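Local coordinates for Rna-directed RNA polymerase (Infectious pancreatic necrosis virus, PDB 3ZED), which catalyses RNA-templated synthesis of RNA from ribonucleoside triphosphates and probably occurs both free and covalently attached to the viral genome, at residues Met418-Tyr421 with Leu422-Gly426; Thr676-Thr679 with Leu680-Asn684; Met500-Glu503 with Phe504-Glu508. All coordinates share one frame; numbering follows the deposited sequence.

Contact 1 (Met418-Tyr421 with Leu422-Gly426); sequences MMYY and LLTRG
Leu422 sits one turn after Met418 on helix 412-426, in the palm region of the polymerase, and meets it with both backbone and side chain. Its amide N gives a hydrogen bond of 2.9 Å to Met418 O, and its branch point CG lies 4.1 Å from Met418 SD; the bends at chi2 and chi3 of the methionine bring the sulfur to it, the two side chains crossing at a slant. Beyond the segments Leu422 also rests on Phe475.

Tyr421 pairs in the same way with Arg425. The carbonyl takes the arginine amide, while the side chains cross at about a right angle: Arg425 CG comes within 3.7 Å of Tyr421 CE1, and the aliphatic part of the arginine passes the ring on its way to the guanidinium. The phenol OH is tied to Leu205 O.

With CG anti to the backbone N (chi1 175°), the ring of Tyr420 lies where Thr424 can cover one face; methyl CG2 stands 3.9 Å from the ring centroid in a CH-pi contact. Tyr420 O is gripped twice, by Thr424 N at 3.0 Å and Thr424 OG1 at 2.8 Å, which arrive from opposite faces of the carbonyl plane. Thr424 OG1 in turn accepts Arg425 NH1 at 3.1 Å, in the guanidinium plane and nearly straight (169°).

The threonine hydroxyl is therefore a relay, donating to a carbonyl and accepting from a guanidinium. Arg425 has salt bridges to Glu195 and Glu202, and Tyr420 OH is bonded to Glu195, so the buried charge of Arg425 is probably well compensated, and its guanidinium held against helix 194-204.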
loop_
_atom_site.group_PDB
_atom_site.type_symbol
_atom_site.label_atom_id
_atom_site.label_comp_id
_atom_site.label_asym_id
_atom_site.label_seq_id
_atom_site.Cartn_x
_atom_site.Cartn_y
_atom_site.Cartn_z
ATOM N N MET B 418 11.315 9.306 4.996
ATOM C CA MET B 418 10.315 8.512 5.738
ATOM C C MET B 418 11.047 7.661 6.806
ATOM O O MET B 418 10.576 7.578 7.944
ATOM C CB MET B 418 9.481 7.637 4.791
ATOM C CG MET B 418 8.487 6.697 5.518
ATOM S SD MET B 418 7.396 7.510 6.730
ATOM C CE MET B 418 6.487 8.679 5.656
ATOM N N MET B 419 12.199 7.058 6.439
ATOM C CA MET B 419 13.038 6.263 7.358
ATOM C C MET B 419 13.524 7.133 8.519
ATOM O O MET B 419 13.532 6.677 9.668
ATOM C CB MET B 419 14.242 5.627 6.618
ATOM C CG MET B 419 13.868 4.385 5.836
ATOM S SD MET B 419 13.282 3.044 6.898
ATOM C CE MET B 419 13.595 1.629 5.831
ATOM N N TYR B 420 13.895 8.401 8.217
ATOM C CA TYR B 420 14.306 9.370 9.231
ATOM C C TYR B 420 13.153 9.586 10.234
ATOM O O TYR B 420 13.369 9.527 11.438
ATOM C CB TYR B 420 14.723 10.694 8.561
ATOM C CG TYR B 420 15.045 11.793 9.547
ATOM C CD1 TYR B 420 16.329 11.931 10.074
ATOM C CD2 TYR B 420 14.067 12.696 9.962
ATOM C CE1 TYR B 420 16.623 12.916 11.012
ATOM C CE2 TYR B 420 14.349 13.683 10.903
ATOM C CZ TYR B 420 15.634 13.796 11.417
ATOM O OH TYR B 420 15.927 14.777 12.334
ATOM N N TYR B 421 11.930 9.831 9.721
ATOM C CA TYR B 421 10.735 10.066 10.531
ATOM C C TYR B 421 10.406 8.858 11.423
ATOM O O TYR B 421 10.153 9.039 12.614
ATOM C CB TYR B 421 9.541 10.416 9.630
ATOM C CG TYR B 421 8.265 10.669 10.399
ATOM C CD1 TYR B 421 8.147 11.759 11.255
ATOM C CD2 TYR B 421 7.174 9.820 10.268
ATOM C CE1 TYR B 421 6.982 11.987 11.981
ATOM C CE2 TYR B 421 5.996 10.041 10.981
ATOM C CZ TYR B 421 5.910 11.119 11.847
ATOM O OH TYR B 421 4.749 11.355 12.529
ATOM N N LEU B 422 10.456 7.636 10.871
ATOM C CA LEU B 422 10.176 6.417 11.633
ATOM C C LEU B 422 11.220 6.166 12.732
ATOM O O LEU B 422 10.853 5.783 13.836
ATOM C CB LEU B 422 10.110 5.196 10.701
ATOM C CG LEU B 422 8.944 5.131 9.667
ATOM C CD1 LEU B 422 9.097 3.928 8.779
ATOM C CD2 LEU B 422 7.579 5.036 10.349
ATOM N N LEU B 423 12.516 6.384 12.437
ATOM C CA LEU B 423 13.587 6.125 13.404
ATOM C C LEU B 423 13.693 7.197 14.482
ATOM O O LEU B 423 14.111 6.868 15.580
ATOM C CB LEU B 423 14.948 5.933 12.717
ATOM C CG LEU B 423 15.371 4.473 12.473
ATOM C CD1 LEU B 423 14.441 3.778 11.458
ATOM C CD2 LEU B 423 16.815 4.401 11.989
ATOM N N THR B 424 13.282 8.448 14.199
ATOM C CA THR B 424 13.351 9.521 15.194
ATOM C C THR B 424 12.052 9.581 16.031
ATOM O O THR B 424 12.130 9.728 17.236
ATOM C CB THR B 424 13.678 10.896 14.541
ATOM O OG1 THR B 424 12.699 11.225 13.556
ATOM C CG2 THR B 424 15.058 10.938 13.900
ATOM N N ARG B 425 10.875 9.468 15.403
ATOM C CA ARG B 425 9.599 9.595 16.105
ATOM C C ARG B 425 9.009 8.250 16.564
ATOM O O ARG B 425 8.201 8.245 17.491
ATOM C CB ARG B 425 8.566 10.354 15.229
ATOM C CG ARG B 425 8.641 11.889 15.306
ATOM C CD ARG B 425 9.917 12.467 14.711
ATOM N NE ARG B 425 9.895 13.928 14.742
ATOM C CZ ARG B 425 10.894 14.716 14.370
ATOM N NH1 ARG B 425 12.027 14.198 13.910
ATOM N NH2 ARG B 425 10.769 16.033 14.452
ATOM N N GLY B 426 9.393 7.151 15.923
ATOM C CA GLY B 426 8.878 5.830 16.266
ATOM C C GLY B 426 9.841 5.048 17.140
ATOM O O GLY B 426 9.588 4.840 18.330
#

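Contact 2 (Thr676-Thr679 with Leu680-Asn684); sequences TNQT and LVDIN
The amide of Gln678 and the carboxylate of Asp682 are joined by one hydrogen bond, 2.8 Å from Gln678 NE2 to Asp682 OD1, in the plane of the amide but 34° out of that of the carboxylate, on the syn side of OD1. The two planes are 43° apart, and the side chains cross at about a right angle. A bend at chi2 (59°) turns the glutamine chain to face the next turn of the helix. Asp682 OD1 also lies 3.2 Å from Gln678 O, an acceptor-to-acceptor approach that the amide donor should help to offset.

Each methyl of Val681 meets one amide nitrogen: Val681 CG1 is 3.7 Å from Gln678 NE2, and CG2 is likewise 3.7 Å from Asn677 ND2. The Asn677 amide is pinned from outside, OD1 by Leu541 N and ND2 by Gln570 OE1, which leaves its rotation little choice.

Both ends of this short helix carry side-chain bonds. At the N-cap, Thr676 N donates to Thr679 OG1 at 3.2 Å in an almost straight bond, the half of a capping box that runs from the third helical residue back to the cap. At the other end Asn684 ND2 folds back to Leu680 O at 2.9 Å, and Asn684 N bonds to Val681 O. Between them run ordinary helical bonds, such as Asp682 N to Gln678 O at 2.9 Å.

The exposed Gln678-Asp682 pair thus belongs to the outer side of helix 677-683, in the thumb region. Leu680 packs inward on Tyr540 and Trp622, Asp546 takes the amide of Asn677, Ile683 is bonded through its backbone to His362, and Asn684 lies against Val575 and Pro576 of strand 573-578.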
loop_
_atom_site.group_PDB
_atom_site.type_symbol
_atom_site.label_atom_id
_atom_site.label_comp_id
_atom_site.label_asym_id
_atom_site.label_seq_id
_atom_site.Cartn_x
_atom_site.Cartn_y
_atom_site.Cartn_z
ATOM N N THR B 676 -30.644 -8.454 5.223
ATOM C CA THR B 676 -31.896 -7.763 5.581
ATOM C C THR B 676 -31.543 -6.327 5.951
ATOM O O THR B 676 -30.353 -5.981 6.001
ATOM C CB THR B 676 -32.644 -8.463 6.740
ATOM O OG1 THR B 676 -31.834 -8.442 7.915
ATOM C CG2 THR B 676 -33.119 -9.881 6.406
ATOM N N ASN B 677 -32.552 -5.506 6.274
ATOM C CA ASN B 677 -32.288 -4.142 6.717
ATOM C C ASN B 677 -31.409 -4.125 8.004
ATOM O O ASN B 677 -30.607 -3.215 8.154
ATOM C CB ASN B 677 -33.592 -3.373 6.948
ATOM C CG ASN B 677 -33.342 -1.920 7.200
ATOM O OD1 ASN B 677 -32.847 -1.206 6.340
ATOM N ND2 ASN B 677 -33.547 -1.495 8.425
ATOM N N GLN B 678 -31.551 -5.124 8.914
ATOM C CA GLN B 678 -30.742 -5.182 10.154
ATOM C C GLN B 678 -29.233 -5.315 9.850
ATOM O O GLN B 678 -28.418 -4.752 10.587
ATOM C CB GLN B 678 -31.200 -6.309 11.095
ATOM C CG GLN B 678 -30.592 -6.224 12.518
ATOM C CD GLN B 678 -30.910 -4.928 13.235
ATOM O OE1 GLN B 678 -32.080 -4.532 13.399
ATOM N NE2 GLN B 678 -29.873 -4.219 13.666
ATOM N N THR B 679 -28.865 -6.018 8.754
ATOM C CA THR B 679 -27.470 -6.151 8.322
ATOM C C THR B 679 -26.884 -4.766 7.999
ATOM O O THR B 679 -25.729 -4.479 8.329
ATOM C CB THR B 679 -27.348 -7.057 7.064
ATOM O OG1 THR B 679 -28.150 -8.223 7.197
ATOM C CG2 THR B 679 -25.917 -7.433 6.757
ATOM N N LEU B 680 -27.694 -3.929 7.330
ATOM C CA LEU B 680 -27.298 -2.586 6.912
ATOM C C LEU B 680 -27.207 -1.651 8.105
ATOM O O LEU B 680 -26.302 -0.812 8.135
ATOM C CB LEU B 680 -28.272 -2.054 5.853
ATOM C CG LEU B 680 -28.280 -2.833 4.525
ATOM C CD1 LEU B 680 -29.290 -2.264 3.587
ATOM C CD2 LEU B 680 -26.889 -2.882 3.891
ATOM N N VAL B 681 -28.099 -1.826 9.102
ATOM C CA VAL B 681 -28.084 -1.055 10.346
ATOM C C VAL B 681 -26.784 -1.419 11.111
ATOM O O VAL B 681 -26.070 -0.514 11.515
ATOM C CB VAL B 681 -29.370 -1.282 11.214
ATOM C CG1 VAL B 681 -29.221 -0.712 12.629
ATOM C CG2 VAL B 681 -30.605 -0.698 10.537
ATOM N N ASP B 682 -26.471 -2.732 11.245
ATOM C CA ASP B 682 -25.289 -3.236 11.979
ATOM C C ASP B 682 -23.954 -2.753 11.391
ATOM O O ASP B 682 -23.085 -2.349 12.157
ATOM C CB ASP B 682 -25.264 -4.774 12.050
ATOM C CG ASP B 682 -26.408 -5.431 12.820
ATOM O OD1 ASP B 682 -27.167 -4.700 13.519
ATOM O OD2 ASP B 682 -26.571 -6.664 12.696
ATOM N N ILE B 683 -23.792 -2.777 10.054
ATOM C CA ILE B 683 -22.529 -2.365 9.449
ATOM C C ILE B 683 -22.307 -0.840 9.605
ATOM O O ILE B 683 -21.185 -0.368 9.454
ATOM C CB ILE B 683 -22.402 -2.825 7.966
ATOM C CG1 ILE B 683 -23.432 -2.153 7.032
ATOM C CG2 ILE B 683 -22.447 -4.343 7.872
ATOM C CD1 ILE B 683 -23.189 -2.329 5.540
ATOM N N ASN B 684 -23.374 -0.088 9.940
ATOM C CA ASN B 684 -23.312 1.359 10.078
ATOM C C ASN B 684 -23.436 1.821 11.509
ATOM O O ASN B 684 -23.387 3.027 11.761
ATOM C CB ASN B 684 -24.399 1.999 9.224
ATOM C CG ASN B 684 -24.018 2.022 7.785
ATOM O OD1 ASN B 684 -22.953 2.539 7.417
ATOM N ND2 ASN B 684 -24.861 1.463 6.943
#

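Contact 3 (Met500-Glu503 with Phe504-Glu508); sequences MTKE and FMDLE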
loop_
_atom_site.group_PDB
_atom_site.type_symbol
_atom_site.label_atom_id
_atom_site.label_comp_id
_atom_site.label_asym_id
_atom_site.label_seq_id
_atom_site.Cartn_x
_atom_site.Cartn_y
_atom_site.Cartn_z
ATOM N N MET B 500 -8.251 24.231 -9.195
ATOM C CA MET B 500 -8.539 24.389 -10.635
ATOM C C MET B 500 -7.722 25.501 -11.312
ATOM O O MET B 500 -7.867 25.714 -12.521
ATOM C CB MET B 500 -10.030 24.669 -10.890
ATOM C CG MET B 500 -10.988 23.555 -10.476
ATOM S SD MET B 500 -10.514 21.837 -10.851
ATOM C CE MET B 500 -10.430 21.852 -12.622
ATOM N N THR B 501 -6.904 26.226 -10.544
ATOM C CA THR B 501 -6.115 27.351 -11.039
ATOM C C THR B 501 -4.708 26.907 -11.471
ATOM O O THR B 501 -4.225 25.862 -11.034
ATOM C CB THR B 501 -6.036 28.448 -9.954
ATOM O OG1 THR B 501 -5.280 27.965 -8.838
ATOM C CG2 THR B 501 -7.406 28.925 -9.494
ATOM N N LYS B 502 -4.044 27.730 -12.306
ATOM C CA LYS B 502 -2.676 27.528 -12.784
ATOM C C LYS B 502 -1.717 27.488 -11.597
ATOM O O LYS B 502 -0.808 26.663 -11.590
ATOM C CB LYS B 502 -2.275 28.645 -13.760
ATOM C CG LYS B 502 -0.957 28.388 -14.483
ATOM C CD LYS B 502 -0.220 29.688 -14.792
ATOM C CE LYS B 502 1.261 29.490 -15.015
ATOM N NZ LYS B 502 1.551 28.660 -16.217
ATOM N N GLU B 503 -1.955 28.360 -10.584
ATOM C CA GLU B 503 -1.186 28.483 -9.340
ATOM C C GLU B 503 -1.093 27.153 -8.596
ATOM O O GLU B 503 -0.047 26.869 -8.014
ATOM C CB GLU B 503 -1.790 29.549 -8.407
ATOM C CG GLU B 503 -1.627 30.984 -8.884
ATOM C CD GLU B 503 -2.571 31.440 -9.982
ATOM O OE1 GLU B 503 -3.743 30.996 -9.995
ATOM O OE2 GLU B 503 -2.132 32.241 -10.837
ATOM N N PHE B 504 -2.175 26.343 -8.614
ATOM C CA PHE B 504 -2.159 25.028 -7.974
ATOM C C PHE B 504 -1.412 24.035 -8.864
ATOM O O PHE B 504 -0.600 23.268 -8.359
ATOM C CB PHE B 504 -3.573 24.515 -7.677
ATOM C CG PHE B 504 -3.609 23.225 -6.884
ATOM C CD1 PHE B 504 -3.575 21.987 -7.525
ATOM C CD2 PHE B 504 -3.720 23.245 -5.496
ATOM C CE1 PHE B 504 -3.634 20.799 -6.789
ATOM C CE2 PHE B 504 -3.767 22.049 -4.759
ATOM C CZ PHE B 504 -3.698 20.839 -5.412
ATOM N N MET B 505 -1.675 24.060 -10.195
ATOM C CA MET B 505 -1.033 23.156 -11.143
ATOM C C MET B 505 0.461 23.402 -11.207
ATOM O O MET B 505 1.196 22.457 -11.468
ATOM C CB MET B 505 -1.678 23.221 -12.535
ATOM C CG MET B 505 -3.032 22.525 -12.616
ATOM S SD MET B 505 -3.251 21.004 -11.627
ATOM C CE MET B 505 -2.144 19.849 -12.519
ATOM N N ASP B 506 0.915 24.633 -10.872
ATOM C CA ASP B 506 2.325 25.017 -10.817
ATOM C C ASP B 506 3.076 24.269 -9.710
ATOM O O ASP B 506 4.306 24.204 -9.756
ATOM C CB ASP B 506 2.448 26.528 -10.596
ATOM C CG ASP B 506 2.266 27.390 -11.838
ATOM O OD1 ASP B 506 2.082 26.820 -12.948
ATOM O OD2 ASP B 506 2.302 28.639 -11.701
ATOM N N LEU B 507 2.351 23.687 -8.730
ATOM C CA LEU B 507 2.966 22.921 -7.648
ATOM C C LEU B 507 3.589 21.629 -8.202
ATOM O O LEU B 507 4.470 21.070 -7.562
ATOM C CB LEU B 507 1.996 22.627 -6.486
ATOM C CG LEU B 507 1.332 23.848 -5.808
ATOM C CD1 LEU B 507 0.174 23.427 -4.920
ATOM C CD2 LEU B 507 2.311 24.699 -5.044
ATOM N N GLU B 508 3.187 21.194 -9.420
ATOM C CA GLU B 508 3.783 20.014 -10.049
ATOM C C GLU B 508 5.282 20.238 -10.250
ATOM O O GLU B 508 6.091 19.429 -9.786
ATOM C CB GLU B 508 3.124 19.699 -11.394
ATOM C CG GLU B 508 1.809 18.948 -11.345
ATOM C CD GLU B 508 1.439 18.397 -12.713
ATOM O OE1 GLU B 508 1.486 19.157 -13.708
ATOM O OE2 GLU B 508 1.188 17.177 -12.805
#
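Thr501 and Met505 open this helical turn of the palm region through their backbones: Met505 N donates to Thr501 O at 3.2 Å, nearly straight at 164°, and Phe504 N makes a weak bond to the same oxygen. One residue on, Asp506 N reaches Lys502 O at 2.8 Å, approaching nearly along the C=O axis although the N-H itself is bent (137°). Thereafter the turns become 3-10-like, since Leu507 N bonds to Phe504 O and Glu508 N to Met505 O, each only three residues back. Thr501 is the N-cap, and its OG1 is bonded to Asn498 O.

The charged contact is between Lys502 and Asp506. Their salt bridge is long, 3.8 Å from Lys502 NZ to Asp506 OD1, and the last methylene is closer than the ammonium: Lys502 CE lies 3.5 Å from Asp506 OD1. A bend at chi4 (64°) turns NZ at the last bond, after the chain has passed the aspartate obliquely. Asp506 OD1 is also 3.2 Å from Lys502 O, another acceptor.

Apolar packing lies on the inner side. Leu507 CD1 stands 3.9 Å above the plane of the Phe504 ring, toward its rim. That ring also meets those of Phe515 and Trp491 at steep angles, while Met505 packs on Phe515 and Ile517, so the turn is seated against strand 515-521 and helix 476-493.

The polarity is thus divided between two sides. On the exposed side a loosely paired lysine probably offsets part of the repulsion between the carboxylate and the carbonyl oxygen of Lys502, with little stability expected from so long a bridge; the buried Phe504 and Leu507 probably give the turn its firmer hold.

All three contacts are local, each within a single turn or two of helix. Along the chain contact 1 comes first, on helix 412-426, then contact 3, on helices 502-505 and 507-511, and finally contact 2, on helix 677-683. Contacts 1 and 3 both lie in the palm part of the polymerase, yet their centres are about 31 Å apart. Contact 2 lies in the thumb part, its centre about 41 Å from that of contact 1 and 43 Å from that of contact 3. Contact 1 is buried, while contacts 2 and 3 are partly buried. With gaps of about 18 to 29 Å between nearest atoms, they are independent elements of the palm and thumb.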